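Local coordinates for L544 (Acanthamoeba polyphaga mimivirus, PDB 4AMQ), which is probably a manganese-binding nucleotidyl transferase, with a nucleotidyltransferase domain packed against a helical domain, and is found in the virion, at residues 159-163 with 164-168; 271-274 with 275-278; 282-285 with 286-289. One frame throughout, in Å; residues are numbered along the deposited sequence.

Contact 1: residues 159-163 with 164-168; sequences IWDLY and KLRWT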
ATOM      1  N   ILE A 159      15.399  -2.974   0.387  1.00 66.34           N
ATOM      2  CA  ILE A 159      15.943  -2.663  -0.927  1.00 62.68           C
ATOM      3  C   ILE A 159      14.897  -2.714  -2.035  1.00 55.48           C
ATOM      4  O   ILE A 159      15.218  -2.529  -3.210  1.00 55.41           O
ATOM      5  CB  ILE A 159      17.077  -3.634  -1.284  1.00 66.42           C
ATOM      6  CG1 ILE A 159      16.503  -5.015  -1.611  1.00 63.47           C
ATOM      7  CG2 ILE A 159      18.073  -3.717  -0.136  1.00 64.54           C
ATOM      8  CD1 ILE A 159      17.488  -5.951  -2.275  1.00 65.00           C
ATOM      9  N   TRP A 160      13.648  -2.968  -1.662  1.00 57.26           N
ATOM     10  CA  TRP A 160      12.576  -3.062  -2.644  1.00 59.69           C
ATOM     11  C   TRP A 160      12.406  -1.744  -3.393  1.00 51.11           C
ATOM     12  O   TRP A 160      12.298  -1.727  -4.617  1.00 46.98           O
ATOM     13  CB  TRP A 160      11.265  -3.476  -1.972  1.00 61.51           C
ATOM     14  CG  TRP A 160      10.135  -3.686  -2.935  1.00 65.56           C
ATOM     15  CD1 TRP A 160       8.914  -3.076  -2.911  1.00 63.80           C
ATOM     16  CD2 TRP A 160      10.126  -4.559  -4.073  1.00 67.57           C
ATOM     17  NE1 TRP A 160       8.143  -3.521  -3.960  1.00 66.02           N
ATOM     18  CE2 TRP A 160       8.864  -4.430  -4.688  1.00 69.47           C
ATOM     19  CE3 TRP A 160      11.062  -5.438  -4.630  1.00 66.59           C
ATOM     20  CZ2 TRP A 160       8.513  -5.148  -5.832  1.00 71.91           C
ATOM     21  CZ3 TRP A 160      10.711  -6.149  -5.765  1.00 66.24           C
ATOM     22  CH2 TRP A 160       9.448  -6.000  -6.354  1.00 69.74           C
ATOM     23  N   ASP A 161      12.394  -0.640  -2.652  1.00 50.62           N
ATOM     24  CA  ASP A 161      12.234   0.680  -3.249  1.00 51.49           C
ATOM     25  C   ASP A 161      13.426   1.033  -4.133  1.00 53.67           C
ATOM     26  O   ASP A 161      13.337   1.905  -5.000  1.00 50.63           O
ATOM     27  CB  ASP A 161      12.048   1.737  -2.162  1.00 46.19           C
ATOM     28  CG  ASP A 161      10.803   1.500  -1.329  1.00 55.23           C
ATOM     29  OD1 ASP A 161       9.804   0.996  -1.888  1.00 50.12           O
ATOM     30  OD2 ASP A 161      10.825   1.812  -0.118  1.00 56.29           O
ATOM     31  N   LEU A 162      14.541   0.343  -3.908  1.00 48.12           N
ATOM     32  CA  LEU A 162      15.763   0.584  -4.665  1.00 48.90           C
ATOM     33  C   LEU A 162      15.853  -0.317  -5.895  1.00 47.88           C
ATOM     34  O   LEU A 162      16.389   0.084  -6.927  1.00 45.40           O
ATOM     35  CB  LEU A 162      16.988   0.400  -3.767  1.00 52.47           C
ATOM     36  CG  LEU A 162      17.113   1.434  -2.647  1.00 52.76           C
ATOM     37  CD1 LEU A 162      18.055   0.957  -1.550  1.00 53.04           C
ATOM     38  CD2 LEU A 162      17.565   2.772  -3.210  1.00 55.51           C
ATOM     39  N   TYR A 163      15.325  -1.532  -5.783  1.00 50.71           N
ATOM     40  CA  TYR A 163      15.273  -2.443  -6.921  1.00 48.07           C
ATOM     41  C   TYR A 163      14.233  -1.983  -7.938  1.00 47.37           C
ATOM     42  O   TYR A 163      14.522  -1.888  -9.127  1.00 47.47           O
ATOM     43  CB  TYR A 163      14.984  -3.877  -6.468  1.00 49.66           C
ATOM     44  CG  TYR A 163      14.810  -4.851  -7.611  1.00 50.75           C
ATOM     45  CD1 TYR A 163      15.694  -4.858  -8.681  1.00 50.81           C
ATOM     46  CD2 TYR A 163      13.768  -5.768  -7.616  1.00 54.50           C
ATOM     47  CE1 TYR A 163      15.541  -5.743  -9.727  1.00 55.68           C
ATOM     48  CE2 TYR A 163      13.608  -6.663  -8.659  1.00 50.01           C
ATOM     49  CZ  TYR A 163      14.498  -6.644  -9.711  1.00 55.54           C
ATOM     50  OH  TYR A 163      14.346  -7.529 -10.755  1.00 62.08           O
ATOM     51  N   LYS A 164      13.024  -1.694  -7.463  1.00 48.34           N
ATOM     52  CA  LYS A 164      11.963  -1.186  -8.330  1.00 52.25           C
ATOM     53  C   LYS A 164      12.054   0.330  -8.465  1.00 45.05           C
ATOM     54  O   LYS A 164      12.044   1.049  -7.466  1.00 45.85           O
ATOM     55  CB  LYS A 164      10.589  -1.573  -7.785  1.00 54.10           C
ATOM     56  CG  LYS A 164      10.417  -3.058  -7.547  1.00 60.03           C
ATOM     57  CD  LYS A 164      10.554  -3.855  -8.836  1.00 66.45           C
ATOM     58  CE  LYS A 164       9.365  -3.640  -9.758  1.00 67.06           C
ATOM     59  NZ  LYS A 164       9.465  -4.481 -10.984  1.00 76.65           N
ATOM     60  N   LEU A 165      12.141   0.813  -9.701  1.00 35.04           N
ATOM     61  CA  LEU A 165      12.266   2.242  -9.948  1.00 38.61           C
ATOM     62  C   LEU A 165      10.945   2.982  -9.750  1.00 42.57           C
ATOM     63  O   LEU A 165      10.000   2.812 -10.523  1.00 37.91           O
ATOM     64  CB  LEU A 165      12.811   2.500 -11.354  1.00 38.72           C
ATOM     65  CG  LEU A 165      14.241   2.027 -11.627  1.00 46.28           C
ATOM     66  CD1 LEU A 165      14.641   2.332 -13.059  1.00 44.19           C
ATOM     67  CD2 LEU A 165      15.213   2.673 -10.651  1.00 45.12           C
ATOM     68  N   ARG A 166      10.887   3.801  -8.705  1.00 35.54           N
ATOM     69  CA  ARG A 166       9.726   4.646  -8.469  1.00 33.29           C
ATOM     70  C   ARG A 166      10.010   6.047  -8.994  1.00 36.15           C
ATOM     71  O   ARG A 166      10.824   6.776  -8.429  1.00 38.37           O
ATOM     72  CB  ARG A 166       9.379   4.692  -6.976  1.00 34.06           C
ATOM     73  CG  ARG A 166       9.255   3.319  -6.324  1.00 40.31           C
ATOM     74  CD  ARG A 166       8.583   3.390  -4.952  1.00 39.40           C
ATOM     75  NE  ARG A 166       9.350   4.170  -3.984  1.00 39.85           N
ATOM     76  CZ  ARG A 166       9.045   4.265  -2.692  1.00 41.78           C
ATOM     77  NH1 ARG A 166       7.990   3.626  -2.209  1.00 37.19           N
ATOM     78  NH2 ARG A 166       9.796   4.997  -1.880  1.00 38.62           N
ATOM     79  N   TRP A 167       9.351   6.416 -10.085  1.00 34.01           N
ATOM     80  CA  TRP A 167       9.536   7.734 -10.683  1.00 32.93           C
ATOM     81  C   TRP A 167       8.573   8.748 -10.064  1.00 32.85           C
ATOM     82  O   TRP A 167       7.382   8.471  -9.914  1.00 28.98           O
ATOM     83  CB  TRP A 167       9.318   7.665 -12.200  1.00 34.89           C
ATOM     84  CG  TRP A 167      10.290   6.764 -12.915  1.00 37.41           C
ATOM     85  CD1 TRP A 167      10.376   5.405 -12.811  1.00 36.88           C
ATOM     86  CD2 TRP A 167      11.305   7.158 -13.847  1.00 36.54           C
ATOM     87  NE1 TRP A 167      11.385   4.931 -13.613  1.00 39.79           N
ATOM     88  CE2 TRP A 167      11.971   5.988 -14.260  1.00 40.75           C
ATOM     89  CE3 TRP A 167      11.719   8.389 -14.367  1.00 41.49           C
ATOM     90  CZ2 TRP A 167      13.027   6.009 -15.169  1.00 40.83           C
ATOM     91  CZ3 TRP A 167      12.767   8.409 -15.271  1.00 47.35           C
ATOM     92  CH2 TRP A 167      13.410   7.228 -15.662  1.00 44.70           C
ATOM     93  N   THR A 168       9.089   9.917  -9.694  1.00 31.51           N
ATOM     94  CA  THR A 168       8.226  11.019  -9.282  1.00 32.33           C
ATOM     95  C   THR A 168       7.679  11.694 -10.533  1.00 37.32           C
ATOM     96  O   THR A 168       8.181  11.463 -11.635  1.00 34.76           O
ATOM     97  CB  THR A 168       8.981  12.067  -8.441  1.00 32.87           C
ATOM     98  OG1 THR A 168      10.070  12.597  -9.203  1.00 35.75           O
ATOM     99  CG2 THR A 168       9.517  11.448  -7.157  1.00 29.94           C
TER
HETATM  100  O   HOH W   1      13.037   4.101  -6.887  1.00 47.56           O

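Contact 2: residues 271-274 with 275-278; sequences TKFG and LYKQ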
ATOM      1  N   THR A 271     -15.829  -7.041   8.440  1.00 33.49           N
ATOM      2  CA  THR A 271     -16.858  -6.303   9.173  1.00 38.12           C
ATOM      3  C   THR A 271     -16.509  -6.137  10.648  1.00 36.57           C
ATOM      4  O   THR A 271     -16.394  -5.016  11.144  1.00 37.92           O
ATOM      5  CB  THR A 271     -18.257  -6.944   9.022  1.00 32.46           C
ATOM      6  OG1 THR A 271     -18.664  -6.879   7.652  1.00 31.72           O
ATOM      7  CG2 THR A 271     -19.281  -6.203   9.870  1.00 39.66           C
ATOM      8  N   LYS A 272     -16.335  -7.251  11.347  1.00 32.67           N
ATOM      9  CA  LYS A 272     -16.017  -7.195  12.766  1.00 32.87           C
ATOM     10  C   LYS A 272     -14.726  -6.426  13.033  1.00 38.55           C
ATOM     11  O   LYS A 272     -14.665  -5.606  13.949  1.00 36.65           O
ATOM     12  CB  LYS A 272     -15.928  -8.601  13.354  1.00 36.07           C
ATOM     13  CG  LYS A 272     -15.676  -8.615  14.847  1.00 35.23           C
ATOM     14  CD  LYS A 272     -15.769 -10.022  15.406  1.00 42.69           C
ATOM     15  CE  LYS A 272     -15.370 -10.046  16.869  1.00 48.91           C
ATOM     16  NZ  LYS A 272     -16.230  -9.147  17.690  1.00 56.42           N
ATOM     17  N   PHE A 273     -13.696  -6.691  12.231  1.00 37.28           N
ATOM     18  CA  PHE A 273     -12.401  -6.042  12.417  1.00 30.61           C
ATOM     19  C   PHE A 273     -12.044  -5.124  11.251  1.00 29.22           C
ATOM     20  O   PHE A 273     -10.906  -4.674  11.128  1.00 29.10           O
ATOM     21  CB  PHE A 273     -11.305  -7.085  12.627  1.00 30.37           C
ATOM     22  CG  PHE A 273     -11.522  -7.955  13.835  1.00 36.13           C
ATOM     23  CD1 PHE A 273     -11.500  -7.411  15.109  1.00 34.02           C
ATOM     24  CD2 PHE A 273     -11.742  -9.316  13.696  1.00 37.33           C
ATOM     25  CE1 PHE A 273     -11.701  -8.208  16.219  1.00 36.90           C
ATOM     26  CE2 PHE A 273     -11.941 -10.117  14.804  1.00 38.77           C
ATOM     27  CZ  PHE A 273     -11.921  -9.561  16.068  1.00 37.64           C
ATOM     28  N   GLY A 274     -13.026  -4.850  10.401  1.00 29.64           N
ATOM     29  CA  GLY A 274     -12.817  -4.023   9.227  1.00 31.58           C
ATOM     30  C   GLY A 274     -12.184  -2.670   9.502  1.00 28.79           C
ATOM     31  O   GLY A 274     -11.322  -2.224   8.749  1.00 27.05           O
ATOM     32  N   LEU A 275     -12.606  -2.015  10.580  1.00 29.81           N
ATOM     33  CA  LEU A 275     -12.128  -0.665  10.886  1.00 29.86           C
ATOM     34  C   LEU A 275     -10.677  -0.665  11.375  1.00 25.87           C
ATOM     35  O   LEU A 275      -9.931   0.281  11.126  1.00 26.26           O
ATOM     36  CB  LEU A 275     -13.044   0.029  11.902  1.00 26.50           C
ATOM     37  CG  LEU A 275     -12.694   1.485  12.237  1.00 29.14           C
ATOM     38  CD1 LEU A 275     -12.511   2.312  10.970  1.00 25.26           C
ATOM     39  CD2 LEU A 275     -13.750   2.114  13.146  1.00 31.51           C
ATOM     40  N   TYR A 276     -10.284  -1.726  12.070  1.00 24.77           N
ATOM     41  CA  TYR A 276      -8.894  -1.889  12.483  1.00 27.36           C
ATOM     42  C   TYR A 276      -7.971  -1.909  11.267  1.00 27.60           C
ATOM     43  O   TYR A 276      -6.915  -1.282  11.269  1.00 24.70           O
ATOM     44  CB  TYR A 276      -8.707  -3.182  13.277  1.00 27.65           C
ATOM     45  CG  TYR A 276      -9.417  -3.215  14.613  1.00 31.44           C
ATOM     46  CD1 TYR A 276     -10.772  -3.491  14.691  1.00 29.68           C
ATOM     47  CD2 TYR A 276      -8.726  -2.984  15.795  1.00 29.53           C
ATOM     48  CE1 TYR A 276     -11.425  -3.529  15.904  1.00 30.19           C
ATOM     49  CE2 TYR A 276      -9.373  -3.021  17.017  1.00 36.10           C
ATOM     50  CZ  TYR A 276     -10.724  -3.293  17.063  1.00 33.53           C
ATOM     51  OH  TYR A 276     -11.382  -3.335  18.270  1.00 34.77           O
ATOM     52  N   LYS A 277      -8.372  -2.643  10.235  1.00 26.77           N
ATOM     53  CA  LYS A 277      -7.565  -2.758   9.023  1.00 28.75           C
ATOM     54  C   LYS A 277      -7.543  -1.442   8.248  1.00 27.17           C
ATOM     55  O   LYS A 277      -6.508  -1.045   7.716  1.00 26.62           O
ATOM     56  CB  LYS A 277      -8.069  -3.909   8.137  1.00 26.13           C
ATOM     57  CG  LYS A 277      -7.486  -3.932   6.731  1.00 26.17           C
ATOM     58  CD  LYS A 277      -7.577  -5.324   6.105  1.00 29.85           C
ATOM     59  CE  LYS A 277      -9.009  -5.837   6.025  1.00 25.24           C
ATOM     60  NZ  LYS A 277      -9.824  -5.089   5.029  1.00 27.42           N
ATOM     61  N   GLN A 278      -8.685  -0.763   8.199  1.00 25.91           N
ATOM     62  CA  GLN A 278      -8.792   0.481   7.446  1.00 26.45           C
ATOM     63  C   GLN A 278      -7.920   1.569   8.067  1.00 25.79           C
ATOM     64  O   GLN A 278      -7.266   2.329   7.358  1.00 25.85           O
ATOM     65  CB  GLN A 278     -10.251   0.943   7.355  1.00 25.85           C
ATOM     66  CG  GLN A 278     -10.489   2.026   6.308  1.00 24.11           C
ATOM     67  CD  GLN A 278     -11.793   2.774   6.522  1.00 30.39           C
ATOM     68  OE1 GLN A 278     -12.010   3.378   7.575  1.00 29.18           O
ATOM     69  NE2 GLN A 278     -12.665   2.741   5.523  1.00 26.55           N
TER
HETATM   70  O   HOH W   2     -13.941  -2.843  12.821  1.00 32.97           O
HETATM   71  O   HOH W   3     -10.796  -2.395   6.002  1.00 23.59           O

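Contact 3: residues 282-285 with 286-289; sequences RIDS and YRTI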
ATOM      1  N   ARG A 282      -4.855   3.643   6.492  1.00 25.66           N
ATOM      2  CA  ARG A 282      -4.960   5.097   6.488  1.00 23.03           C
ATOM      3  C   ARG A 282      -3.712   5.731   7.102  1.00 22.28           C
ATOM      4  O   ARG A 282      -3.272   6.790   6.667  1.00 22.85           O
ATOM      5  CB  ARG A 282      -6.235   5.541   7.211  1.00 24.50           C
ATOM      6  CG  ARG A 282      -7.519   5.218   6.439  1.00 27.15           C
ATOM      7  CD  ARG A 282      -8.755   5.205   7.334  1.00 29.54           C
ATOM      8  NE  ARG A 282      -8.905   6.434   8.110  1.00 31.65           N
ATOM      9  CZ  ARG A 282      -9.921   6.680   8.931  1.00 30.40           C
ATOM     10  NH1 ARG A 282     -10.889   5.784   9.082  1.00 30.10           N
ATOM     11  NH2 ARG A 282      -9.971   7.824   9.602  1.00 28.30           N
ATOM     12  N   ILE A 283      -3.137   5.069   8.101  1.00 23.95           N
ATOM     13  CA  ILE A 283      -1.864   5.499   8.675  1.00 24.45           C
ATOM     14  C   ILE A 283      -0.715   5.269   7.685  1.00 24.59           C
ATOM     15  O   ILE A 283       0.200   6.083   7.595  1.00 25.07           O
ATOM     16  CB  ILE A 283      -1.570   4.774  10.002  1.00 25.86           C
ATOM     17  CG1 ILE A 283      -2.541   5.244  11.089  1.00 25.51           C
ATOM     18  CG2 ILE A 283      -0.137   5.018  10.441  1.00 28.89           C
ATOM     19  CD1 ILE A 283      -2.499   4.412  12.349  1.00 23.98           C
ATOM     20  N   ASP A 284      -0.764   4.166   6.941  1.00 24.31           N
ATOM     21  CA  ASP A 284       0.204   3.936   5.865  1.00 26.23           C
ATOM     22  C   ASP A 284       0.132   5.028   4.787  1.00 22.50           C
ATOM     23  O   ASP A 284       1.147   5.417   4.219  1.00 25.06           O
ATOM     24  CB  ASP A 284      -0.007   2.567   5.224  1.00 30.86           C
ATOM     25  CG  ASP A 284       0.555   1.436   6.055  1.00 39.76           C
ATOM     26  OD1 ASP A 284       1.545   1.657   6.787  1.00 40.34           O
ATOM     27  OD2 ASP A 284       0.012   0.316   5.958  1.00 43.60           O
ATOM     28  N   SER A 285      -1.074   5.517   4.511  1.00 24.44           N
ATOM     29  CA  SER A 285      -1.257   6.608   3.553  1.00 25.30           C
ATOM     30  C   SER A 285      -0.543   7.889   4.000  1.00 25.68           C
ATOM     31  O   SER A 285       0.122   8.549   3.202  1.00 23.30           O
ATOM     32  CB  SER A 285      -2.744   6.877   3.329  1.00 26.55           C
ATOM     33  OG  SER A 285      -3.363   5.760   2.720  1.00 32.26           O
ATOM     34  N   TYR A 286      -0.685   8.233   5.277  1.00 22.56           N
ATOM     35  CA  TYR A 286       0.033   9.364   5.855  1.00 20.25           C
ATOM     36  C   TYR A 286       1.532   9.183   5.625  1.00 22.74           C
ATOM     37  O   TYR A 286       2.190  10.042   5.036  1.00 22.55           O
ATOM     38  CB  TYR A 286      -0.277   9.455   7.353  1.00 22.01           C
ATOM     39  CG  TYR A 286       0.202  10.717   8.046  1.00 20.99           C
ATOM     40  CD1 TYR A 286       1.551  10.919   8.321  1.00 18.61           C
ATOM     41  CD2 TYR A 286      -0.699  11.698   8.440  1.00 21.89           C
ATOM     42  CE1 TYR A 286       1.985  12.066   8.965  1.00 22.06           C
ATOM     43  CE2 TYR A 286      -0.272  12.850   9.081  1.00 19.93           C
ATOM     44  CZ  TYR A 286       1.069  13.025   9.343  1.00 21.70           C
ATOM     45  OH  TYR A 286       1.490  14.166   9.979  1.00 21.98           O
ATOM     46  N   ARG A 287       2.060   8.048   6.078  1.00 24.42           N
ATOM     47  CA  ARG A 287       3.481   7.727   5.943  1.00 26.50           C
ATOM     48  C   ARG A 287       3.984   7.808   4.510  1.00 22.28           C
ATOM     49  O   ARG A 287       5.001   8.443   4.233  1.00 22.77           O
ATOM     50  CB  ARG A 287       3.758   6.319   6.466  1.00 26.59           C
ATOM     51  CG  ARG A 287       3.629   6.165   7.960  1.00 33.03           C
ATOM     52  CD  ARG A 287       3.522   4.695   8.306  1.00 32.15           C
ATOM     53  NE  ARG A 287       3.832   4.432   9.703  1.00 40.77           N
ATOM     54  CZ  ARG A 287       3.929   3.213  10.218  1.00 40.13           C
ATOM     55  NH1 ARG A 287       3.731   2.155   9.447  1.00 33.31           N
ATOM     56  NH2 ARG A 287       4.220   3.052  11.500  1.00 42.85           N
ATOM     57  N   THR A 288       3.274   7.142   3.607  1.00 20.64           N
ATOM     58  CA  THR A 288       3.676   7.088   2.205  1.00 24.57           C
ATOM     59  C   THR A 288       3.704   8.476   1.574  1.00 23.74           C
ATOM     60  O   THR A 288       4.675   8.848   0.920  1.00 24.51           O
ATOM     61  CB  THR A 288       2.748   6.172   1.386  1.00 26.87           C
ATOM     62  OG1 THR A 288       2.870   4.824   1.855  1.00 28.98           O
ATOM     63  CG2 THR A 288       3.113   6.224  -0.089  1.00 26.83           C
ATOM     64  N   ILE A 289       2.636   9.242   1.772  1.00 25.03           N
ATOM     65  CA  ILE A 289       2.569  10.588   1.212  1.00 24.07           C
ATOM     66  C   ILE A 289       3.650  11.473   1.828  1.00 20.67           C
ATOM     67  O   ILE A 289       4.334  12.210   1.122  1.00 19.51           O
ATOM     68  CB  ILE A 289       1.185  11.232   1.418  1.00 22.96           C
ATOM     69  CG1 ILE A 289       0.096  10.374   0.770  1.00 25.48           C
ATOM     70  CG2 ILE A 289       1.163  12.637   0.835  1.00 21.89           C
ATOM     71  CD1 ILE A 289      -1.314  10.855   1.062  1.00 24.74           C
TER

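Contact 1: residues 159-163 with 164-168
Lys164 lays its aliphatic chain over one face of the Trp160 indole. Lys164 CG sits 3.3 Å from the centroid of the Trp160 six-membered ring and 13° off the ring normal, which makes a close CH-pi contact. Lys164 CD continues past the rim, 3.5 Å from Trp160 CH2. Lys164 bends at both chi2 and chi3, and the folded chain stays alongside the indole. The backbone is also tied here. Lys164 N donates to Trp160 O at 2.9 Å, almost straight at 168°. This bond closes the last turn of helix 152-163, and the chain passes directly into strand 164-167, an outermost strand of the mixed sheet of the nucleotidyltransferase domain. The strand pairs antiparallel with strand 99-108; Leu165 and Trp167 make backbone bonds to it. The side toward Asp161 is looser, and Asp161 is exposed to solvent. Its carboxylate stacks on the Arg166 guanidinium with the planes 16° apart. Asp161 OD1 lies well out of the guanidinium plane, 3.2 Å from Arg166 NH1, and only the charges attract. Tyr103 gives Arg166 a cation-pi partner. On this side a water spans the bend, donating to Asp161 O and accepting from Arg166 N at 2.8 Å.

Contact 2: residues 271-274 with 275-278
Phe273 and Tyr276 form the aromatic part of this contact. Their rings make an offset edge-to-face pair, with centroids 5.8 Å apart and planes at 69°. The edge of Phe273 is turned to the face of Tyr276, and Phe273 CD1 comes within 4.0 Å of Tyr276 CE1. Both rings have CG beside their own backbone N (chi1 -60° for Phe273, -66° for Tyr276), which brings them together across the turn. Lys272 CG lies over the centre of one Phe273 face. Helix 334-368 packs against both aromatic residues, and Tyr276 OH bonds to Asn315 N and Gln359 NE2.

The backbone bonds are uneven. Gln278 N donates to Gly274 O at 3.1 Å, as in a regular helix. Lys277 N reaches Phe273 O only weakly, at 3.4 Å.

Two waters bridge the segments. One donates to Lys272 O and accepts from Leu275 N at 2.7 Å, so it links the end of one helix to the start of the next. The other donates to Gly274 O at 2.8 Å and accepts from Lys277 NZ. Gly274 O accepts from this water as well as from Gln278 N.

The polar ends turn outward to other parts of the chain. Lys277 bends at chi3 and chi4, and its NZ forms a salt bridge with Glu270. Gln278 NE2 bonds to Ile64 O and Leu24 O.

The whole is a tight helix-to-helix junction in the helical domain. Helix 259-272 ends, Phe273 leaves helical geometry and takes the N-cap position, and helix 274-292 begins.

Contact 3: residues 282-285 with 286-289
The Arg287 guanidinium has Ile283 CG2 over one face, with Ile283 CG2 4.1 Å from Arg287 NE. Asp284 OD1 approaches the same guanidinium obliquely. The carboxylate and guanidinium planes are 39° apart. Arg287 NH1 is 3.5 Å from Asp284 OD1, and its N-H is bent well away from the straight line, at 138°. The result is a weak hydrogen bond within a salt bridge. Arg287 is extended from CG to NE, and this carries the charged group back along the helix to Asp284. Tyr349 of helix 334-368 serves both residues: it makes a cation-pi contact with Arg287 and a weak hydrogen bond with Asp284 OD2.

All eight residues belong to helix 274-292, a long helix of the helical domain. Its regular i to i+4 bonds run through the contact. Arg287 N donates to Ile283 O at 3.1 Å, and Ile289 N donates to Ser285 O at 3.0 Å. Asp284 O is gripped twice. Thr288 N reaches it at 2.8 Å, and Thr288 OG1 donates to it at 3.0 Å from the opposite face of the carbonyl plane. Thr288 OG1 can do this because it stands beside its own backbone N, chi1 -64°, and so turns back toward the preceding turn.

The faces of the helix meet different neighbours. Ser285, Thr288 and Ile289 touch Phe202 of strand 196-204, in the sheet of the nucleotidyltransferase domain. Tyr286 instead packs between helices 297-311 and 334-368, and its OH bonds to Ile338 O.

The three contacts come in series along the chain. Contact 1 lies in the nucleotidyltransferase domain, where helix 152-163 runs into an outermost strand of the mixed sheet. Contacts 2 and 3 share helix 274-292 of the helical domain. Their centres are about 17 Å apart, and they touch where Leu275 CD1 packs 4.3 Å from Arg282 NH1. Contacts 1 and 2 are on opposite sides of the chain's centre, with centres about 30 Å apart. Contact 3 is about 17 Å from contact 1, centre to centre. The side chains of Lys277 and Ser285 on helix 274-292 come within about 8 to 9 Å of a bound manganese ion, and the helix packs against the sheet of the nucleotidyltransferase domain.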